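Local coordinates for protein Xaa-Pro Dipeptidase (Alteromonas macleodii, PDB 2QS8) that probably acts as a metal-dependent dipeptidase or carboxypeptidase of the amidohydrolase superfamily and holds a methionine in its active site, at residues Val275-Ile278 with Ser279-Glu282; Trp338-Phe341 with Val342-Glu346; Gly348-Ala351 with Met352-Ile355. All blocks are in the same frame, centred on the assembly; numbering follows the deposited sequence.

Contact 1: Val275-Ile278 with Ser279-Glu282; sequences VPTI and SAGE. With MET (methionine), chain D.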
loop_
_atom_site.group_PDB
_atom_site.type_symbol
_atom_site.label_atom_id
_atom_site.label_comp_id
_atom_site.label_asym_id
_atom_site.label_seq_id
_atom_site.Cartn_x
_atom_site.Cartn_y
_atom_site.Cartn_z
ATOM N N VAL A 275 -25.566 -19.043 -11.975
ATOM C CA VAL A 275 -25.937 -19.984 -10.914
ATOM C C VAL A 275 -27.008 -19.242 -10.105
ATOM O O VAL A 275 -26.700 -18.464 -9.207
ATOM C CB VAL A 275 -24.738 -20.299 -10.017
ATOM C CG1 VAL A 275 -25.087 -21.390 -9.044
ATOM C CG2 VAL A 275 -23.563 -20.693 -10.859
ATOM N N PRO A 276 -28.286 -19.496 -10.411
ATOM C CA PRO A 276 -29.428 -18.859 -9.756
ATOM C C PRO A 276 -29.666 -18.971 -8.249
ATOM O O PRO A 276 -29.969 -17.970 -7.615
ATOM C CB PRO A 276 -30.612 -19.379 -10.564
ATOM C CG PRO A 276 -30.174 -20.745 -10.938
ATOM C CD PRO A 276 -28.738 -20.541 -11.344
ATOM N N THR A 277 -29.529 -20.158 -7.678
ATOM C CA THR A 277 -29.810 -20.355 -6.255
ATOM C C THR A 277 -31.216 -19.847 -5.954
ATOM O O THR A 277 -31.428 -19.043 -5.035
ATOM C CB THR A 277 -28.802 -19.622 -5.315
ATOM O OG1 THR A 277 -29.012 -18.197 -5.366
ATOM C CG2 THR A 277 -27.373 -19.978 -5.702
ATOM N N ILE A 278 -32.178 -20.309 -6.745
ATOM C CA ILE A 278 -33.567 -19.910 -6.550
ATOM C C ILE A 278 -34.037 -20.306 -5.146
ATOM O O ILE A 278 -34.711 -19.530 -4.477
ATOM C CB ILE A 278 -34.508 -20.570 -7.587
ATOM C CG1 ILE A 278 -34.053 -20.222 -9.002
ATOM C CG2 ILE A 278 -35.942 -20.081 -7.373
ATOM C CD1 ILE A 278 -34.789 -20.975 -10.082
ATOM N N SER A 279 -33.663 -21.508 -4.711
ATOM C CA SER A 279 -34.043 -22.015 -3.394
ATOM C C SER A 279 -33.750 -21.010 -2.286
ATOM O O SER A 279 -34.637 -20.650 -1.515
ATOM C CB SER A 279 -33.297 -23.313 -3.082
ATOM O OG SER A 279 -33.692 -24.360 -3.946
ATOM N N ALA A 280 -32.497 -20.576 -2.209
ATOM C CA ALA A 280 -32.078 -19.623 -1.189
ATOM C C ALA A 280 -32.900 -18.349 -1.312
ATOM O O ALA A 280 -33.225 -17.720 -0.309
ATOM C CB ALA A 280 -30.587 -19.309 -1.329
ATOM N N GLY A 281 -33.222 -17.978 -2.546
ATOM C CA GLY A 281 -34.016 -16.788 -2.779
ATOM C C GLY A 281 -35.380 -16.935 -2.127
ATOM O O GLY A 281 -35.801 -16.079 -1.346
ATOM N N GLU A 282 -36.061 -18.036 -2.442
ATOM C CA GLU A 282 -37.379 -18.320 -1.887
ATOM C C GLU A 282 -37.298 -18.454 -0.366
ATOM O O GLU A 282 -38.247 -18.123 0.347
ATOM C CB GLU A 282 -37.941 -19.615 -2.492
ATOM C CG GLU A 282 -38.177 -19.561 -3.993
ATOM C CD GLU A 282 -39.269 -18.580 -4.382
ATOM O OE1 GLU A 282 -40.378 -18.684 -3.822
ATOM O OE2 GLU A 282 -39.027 -17.716 -5.248
HETATM N N MET D . -26.384 -15.742 0.510
HETATM C CA MET D . -27.071 -14.735 -0.352
HETATM C C MET D . -27.047 -13.342 0.271
HETATM O O MET D . -27.173 -12.361 -0.489
HETATM C CB MET D . -28.522 -15.156 -0.580
HETATM C CG MET D . -29.273 -14.229 -1.496
HETATM S SD MET D . -30.857 -14.880 -1.891
HETATM C CE MET D . -30.375 -16.247 -2.907
HETATM O OXT MET D . -26.910 -13.255 1.511
#
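T277 and A280 meet CB to CB, 4.4 Å apart, on the side of the turn that faces the bound methionine. The T277 side chain is short but has two distinct branches. Its CB lies beside A280. From there OG1 turns in between the backbone N and the carbonyl carbon (chi1 71°) and comes within 3.4 Å of the ligand atom CE. H255 ND1 forms a hydrogen bond with this hydroxyl and ties it to the neighbouring loop. CG2 lies anti to the carbonyl carbon, beside the backbone N. A280 CB reaches the same ligand methyl, 3.5 Å from CE. G281 adds its backbone, with N 3.4 Å from CE. The end of the methionine side chain therefore rests on a patch made of a hydroxyl, a methyl and a bare piece of helix backbone. This is a strand-to-helix turn of a TIM barrel: strand 273-275 ends, T277 takes the N-cap position, and helix 278-287 begins. The T277 side chain makes no capping bond; T277 O accepts G281 N at 3.2 Å, the first bond of the helix. One residue on, E282 N reaches I278 O at 2.9 Å. The side chains of these two residues run side by side and point the same way. I278 CG2, anti to its backbone N, lies 4.1 Å from E282 CG. I278 also packs on I309 and F313 of helix 299-319, while E282 touches S310 of that helix.

Contact 2: Trp338-Phe341 with Val342-Glu346; sequences WKEF and VYMVE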
loop_
_atom_site.group_PDB
_atom_site.type_symbol
_atom_site.label_atom_id
_atom_site.label_comp_id
_atom_site.label_asym_id
_atom_site.label_seq_id
_atom_site.Cartn_x
_atom_site.Cartn_y
_atom_site.Cartn_z
ATOM N N TRP A 338 -32.292 -30.904 -3.961
ATOM C CA TRP A 338 -33.211 -31.305 -5.028
ATOM C C TRP A 338 -34.327 -30.306 -5.345
ATOM O O TRP A 338 -34.751 -30.199 -6.505
ATOM C CB TRP A 338 -33.833 -32.664 -4.711
ATOM C CG TRP A 338 -34.682 -32.660 -3.476
ATOM C CD1 TRP A 338 -34.270 -32.877 -2.195
ATOM C CD2 TRP A 338 -36.086 -32.393 -3.404
ATOM N NE1 TRP A 338 -35.328 -32.766 -1.327
ATOM C CE2 TRP A 338 -36.459 -32.474 -2.043
ATOM C CE3 TRP A 338 -37.070 -32.105 -4.358
ATOM C CZ2 TRP A 338 -37.771 -32.262 -1.610
ATOM C CZ3 TRP A 338 -38.376 -31.896 -3.931
ATOM C CH2 TRP A 338 -38.715 -31.980 -2.565
ATOM N N LYS A 339 -34.802 -29.583 -4.329
ATOM C CA LYS A 339 -35.875 -28.609 -4.515
ATOM C C LYS A 339 -35.548 -27.582 -5.597
ATOM O O LYS A 339 -36.454 -27.039 -6.238
ATOM C CB LYS A 339 -36.172 -27.885 -3.203
ATOM C CG LYS A 339 -36.632 -28.809 -2.098
ATOM C CD LYS A 339 -36.949 -28.032 -0.834
ATOM C CE LYS A 339 -37.342 -28.957 0.304
ATOM N NZ LYS A 339 -37.724 -28.169 1.507
ATOM N N GLU A 340 -34.255 -27.318 -5.791
ATOM C CA GLU A 340 -33.807 -26.371 -6.804
ATOM C C GLU A 340 -34.304 -26.784 -8.200
ATOM O O GLU A 340 -34.632 -25.929 -9.028
ATOM C CB GLU A 340 -32.276 -26.284 -6.788
ATOM C CG GLU A 340 -31.644 -25.250 -7.725
ATOM C CD GLU A 340 -31.932 -23.802 -7.331
ATOM O OE1 GLU A 340 -32.446 -23.567 -6.215
ATOM O OE2 GLU A 340 -31.634 -22.896 -8.146
ATOM N N PHE A 341 -34.346 -28.091 -8.457
ATOM C CA PHE A 341 -34.817 -28.620 -9.736
ATOM C C PHE A 341 -36.277 -28.233 -9.943
ATOM O O PHE A 341 -36.656 -27.725 -11.000
ATOM C CB PHE A 341 -34.711 -30.148 -9.779
ATOM C CG PHE A 341 -33.312 -30.664 -9.926
ATOM C CD1 PHE A 341 -32.528 -30.298 -11.011
ATOM C CD2 PHE A 341 -32.775 -31.519 -8.972
ATOM C CE1 PHE A 341 -31.230 -30.772 -11.130
ATOM C CE2 PHE A 341 -31.480 -31.998 -9.085
ATOM C CZ PHE A 341 -30.706 -31.625 -10.163
ATOM N N VAL A 342 -37.094 -28.477 -8.924
ATOM C CA VAL A 342 -38.508 -28.161 -9.006
ATOM C C VAL A 342 -38.726 -26.669 -9.263
ATOM O O VAL A 342 -39.651 -26.285 -9.983
ATOM C CB VAL A 342 -39.233 -28.566 -7.715
ATOM C CG1 VAL A 342 -40.740 -28.369 -7.885
ATOM C CG2 VAL A 342 -38.891 -30.006 -7.362
ATOM N N TYR A 343 -37.871 -25.834 -8.676
ATOM C CA TYR A 343 -37.979 -24.391 -8.857
ATOM C C TYR A 343 -37.594 -23.987 -10.272
ATOM O O TYR A 343 -38.221 -23.113 -10.863
ATOM C CB TYR A 343 -37.095 -23.649 -7.845
ATOM C CG TYR A 343 -37.683 -23.542 -6.453
ATOM C CD1 TYR A 343 -38.892 -22.876 -6.238
ATOM C CD2 TYR A 343 -37.009 -24.058 -5.343
ATOM C CE1 TYR A 343 -39.410 -22.719 -4.965
ATOM C CE2 TYR A 343 -37.522 -23.907 -4.053
ATOM C CZ TYR A 343 -38.722 -23.234 -3.877
ATOM O OH TYR A 343 -39.234 -23.057 -2.611
HETATM N N MSE A 344 -36.568 -24.629 -10.815
HETATM C CA MSE A 344 -36.111 -24.325 -12.159
HETATM C C MSE A 344 -37.167 -24.668 -13.186
HETATM O O MSE A 344 -37.360 -23.936 -14.159
HETATM C CB MSE A 344 -34.830 -25.092 -12.447
HETATM C CG MSE A 344 -33.710 -24.642 -11.557
HETATM SE SE MSE A 344 -32.120 -25.661 -11.937
HETATM C CE MSE A 344 -31.242 -24.512 -13.257
ATOM N N VAL A 345 -37.868 -25.770 -12.946
ATOM C CA VAL A 345 -38.918 -26.207 -13.845
ATOM C C VAL A 345 -40.116 -25.261 -13.794
ATOM O O VAL A 345 -40.575 -24.785 -14.827
ATOM C CB VAL A 345 -39.393 -27.647 -13.508
ATOM C CG1 VAL A 345 -40.542 -28.038 -14.424
ATOM C CG2 VAL A 345 -38.233 -28.636 -13.662
ATOM N N GLU A 346 -40.619 -24.987 -12.594
ATOM C CA GLU A 346 -41.770 -24.108 -12.443
ATOM C C GLU A 346 -41.538 -22.727 -13.037
ATOM O O GLU A 346 -42.492 -22.001 -13.319
ATOM C CB GLU A 346 -42.148 -23.968 -10.970
ATOM C CG GLU A 346 -42.348 -25.297 -10.269
ATOM C CD GLU A 346 -43.183 -25.176 -9.009
ATOM O OE1 GLU A 346 -42.980 -24.203 -8.242
ATOM O OE2 GLU A 346 -44.035 -26.070 -8.787
#
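W338 and V342 lie side by side and point the same way, one turn apart. The contact is at the indole edge: V342 CG2 sits near the ring plane, 4.0 Å from W338 CZ3. A face of the same indole is covered by K339, whose CG lies over the ring centre. The indole is thus held from two directions.

Y343 leans back on the preceding turn. Its CD2 is 3.2 Å from K339 O, which approaches the ring obliquely, and E340 CA lies at the ring edge. The same K339 oxygen accepts Y343 N at 3.1 Å. M344, modelled as selenomethionine, runs alongside E340. M344 CG is 3.0 Å from E340 O, and SE is 4.3 Å from E340 CG. M344 N also donates to E340 O at 2.9 Å. V345 N donates to F341 O at 3.0 Å.

In the next shell, the E340 carboxylate is fixed by S279 OG on OE1 and by I278 N on OE2. Its chain leaves the helix with CG anti to the backbone N (chi1 -176°). F341 meets the ring of F325, the two planes at about 30°. The backbone bonds are the i to i+4 pattern of an alpha helix. This helix, 339-346, comes after the loop that holds the magnesium ligand D328, consistent with a helix that follows the metal-binding aspartate of an amidohydrolase TIM barrel.

Contact 3: Gly348-Ala351 with Met352-Ile355; sequences GMPA and MKAI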
loop_
_atom_site.group_PDB
_atom_site.type_symbol
_atom_site.label_atom_id
_atom_site.label_comp_id
_atom_site.label_asym_id
_atom_site.label_seq_id
_atom_site.Cartn_x
_atom_site.Cartn_y
_atom_site.Cartn_z
ATOM N N GLY A 348 -39.973 -22.093 -16.003
ATOM C CA GLY A 348 -39.682 -22.149 -17.425
ATOM C C GLY A 348 -38.657 -23.101 -18.008
ATOM O O GLY A 348 -38.605 -23.258 -19.226
HETATM N N MSE A 349 -37.838 -23.737 -17.183
HETATM C CA MSE A 349 -36.844 -24.644 -17.727
HETATM C C MSE A 349 -37.353 -26.073 -17.756
HETATM O O MSE A 349 -37.776 -26.606 -16.730
HETATM C CB MSE A 349 -35.555 -24.587 -16.915
HETATM C CG MSE A 349 -34.423 -25.346 -17.581
HETATM SE SE MSE A 349 -32.742 -25.462 -16.531
HETATM C CE MSE A 349 -31.615 -24.097 -17.410
ATOM N N PRO A 350 -37.332 -26.711 -18.936
ATOM C CA PRO A 350 -37.800 -28.098 -19.049
ATOM C C PRO A 350 -36.955 -29.024 -18.184
ATOM O O PRO A 350 -35.756 -28.815 -18.026
ATOM C CB PRO A 350 -37.664 -28.389 -20.546
ATOM C CG PRO A 350 -36.574 -27.464 -20.986
ATOM C CD PRO A 350 -36.902 -26.196 -20.249
ATOM N N ALA A 351 -37.587 -30.044 -17.622
ATOM C CA ALA A 351 -36.907 -30.993 -16.751
ATOM C C ALA A 351 -35.547 -31.526 -17.224
ATOM O O ALA A 351 -34.593 -31.554 -16.452
ATOM C CB ALA A 351 -37.832 -32.158 -16.449
HETATM N N MSE A 352 -35.455 -31.962 -18.472
HETATM C CA MSE A 352 -34.208 -32.512 -18.979
HETATM C C MSE A 352 -33.099 -31.469 -19.000
HETATM O O MSE A 352 -31.945 -31.768 -18.693
HETATM C CB MSE A 352 -34.413 -33.103 -20.381
HETATM C CG MSE A 352 -33.131 -33.604 -21.033
HETATM SE SE MSE A 352 -32.328 -35.030 -19.955
HETATM C CE MSE A 352 -32.860 -36.674 -20.934
ATOM N N LYS A 353 -33.452 -30.243 -19.368
ATOM C CA LYS A 353 -32.474 -29.168 -19.415
ATOM C C LYS A 353 -31.980 -28.876 -18.005
ATOM O O LYS A 353 -30.815 -28.529 -17.807
ATOM C CB LYS A 353 -33.085 -27.912 -20.022
ATOM C CG LYS A 353 -32.359 -27.426 -21.271
ATOM C CD LYS A 353 -32.296 -28.496 -22.367
ATOM C CE LYS A 353 -31.615 -27.957 -23.626
ATOM N NZ LYS A 353 -31.440 -29.010 -24.668
ATOM N N ALA A 354 -32.868 -29.035 -17.033
ATOM C CA ALA A 354 -32.520 -28.807 -15.643
ATOM C C ALA A 354 -31.508 -29.853 -15.188
ATOM O O ALA A 354 -30.516 -29.517 -14.544
ATOM C CB ALA A 354 -33.770 -28.863 -14.770
ATOM N N ILE A 355 -31.750 -31.118 -15.522
ATOM C CA ILE A 355 -30.827 -32.174 -15.129
ATOM C C ILE A 355 -29.469 -31.999 -15.813
ATOM O O ILE A 355 -28.430 -32.303 -15.231
ATOM C CB ILE A 355 -31.383 -33.564 -15.470
ATOM C CG1 ILE A 355 -32.681 -33.794 -14.702
ATOM C CG2 ILE A 355 -30.371 -34.631 -15.103
ATOM C CD1 ILE A 355 -33.400 -35.063 -15.062
#
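M349 and K353 cross at about a right angle, with M349 CG 3.8 Å from K353 CB. M349 is modelled as selenomethionine. Its chain runs out straight through chi1 (-171°) and chi2, then bends at the last torsion. That route lays SE against the first turn of the helix, 3.5 Å from A354 CA and 4.0 Å from A354 CB. P350 is set differently. It lies alongside K353 and points the same way, so that its CG rests 3.6 Å from K353 CB. K353 CB thus touches both, on adjacent sides. Beyond CB the lysine bends at chi2 and leads away, ending in a long, weak ion pair with D22.

P350 is the N-cap residue of helix 351-357. Its carbonyl O accepts A354 N at 3.1 Å. A351 O takes I355 N at 3.0 Å, and I355 CG1 packs 3.4 Å from that oxygen.

G348 just before has positive phi and is the C-prime residue of a Schellman motif, which closes helix 339-346. The chain thus turns from one helix to the next within a few residues. M349, P350 and K353 all lean on Y317 of helix 299-319, while M352 and I355 touch I17 in a loop.

How the contacts relate
The three contacts follow one another along the chain, and their distance from the ligand grows in that order. Contact 1 touches the bound methionine, and its T277 side chain is about 7 Å from the magnesium ion. Contact 2 lies behind it: its centre is 10 Å from that of contact 1, and the E340 side chain is about 8 Å from the methionine. The E340 carboxylate joins the two, and E282 CG packs 3.5 Å from Y343 CE1 beside it. Contact 3 is centred 9 Å from contact 2 and meets it through M344 O and M349 N, 3.1 Å apart. It does not touch contact 1; their nearest atoms are about 7 Å apart.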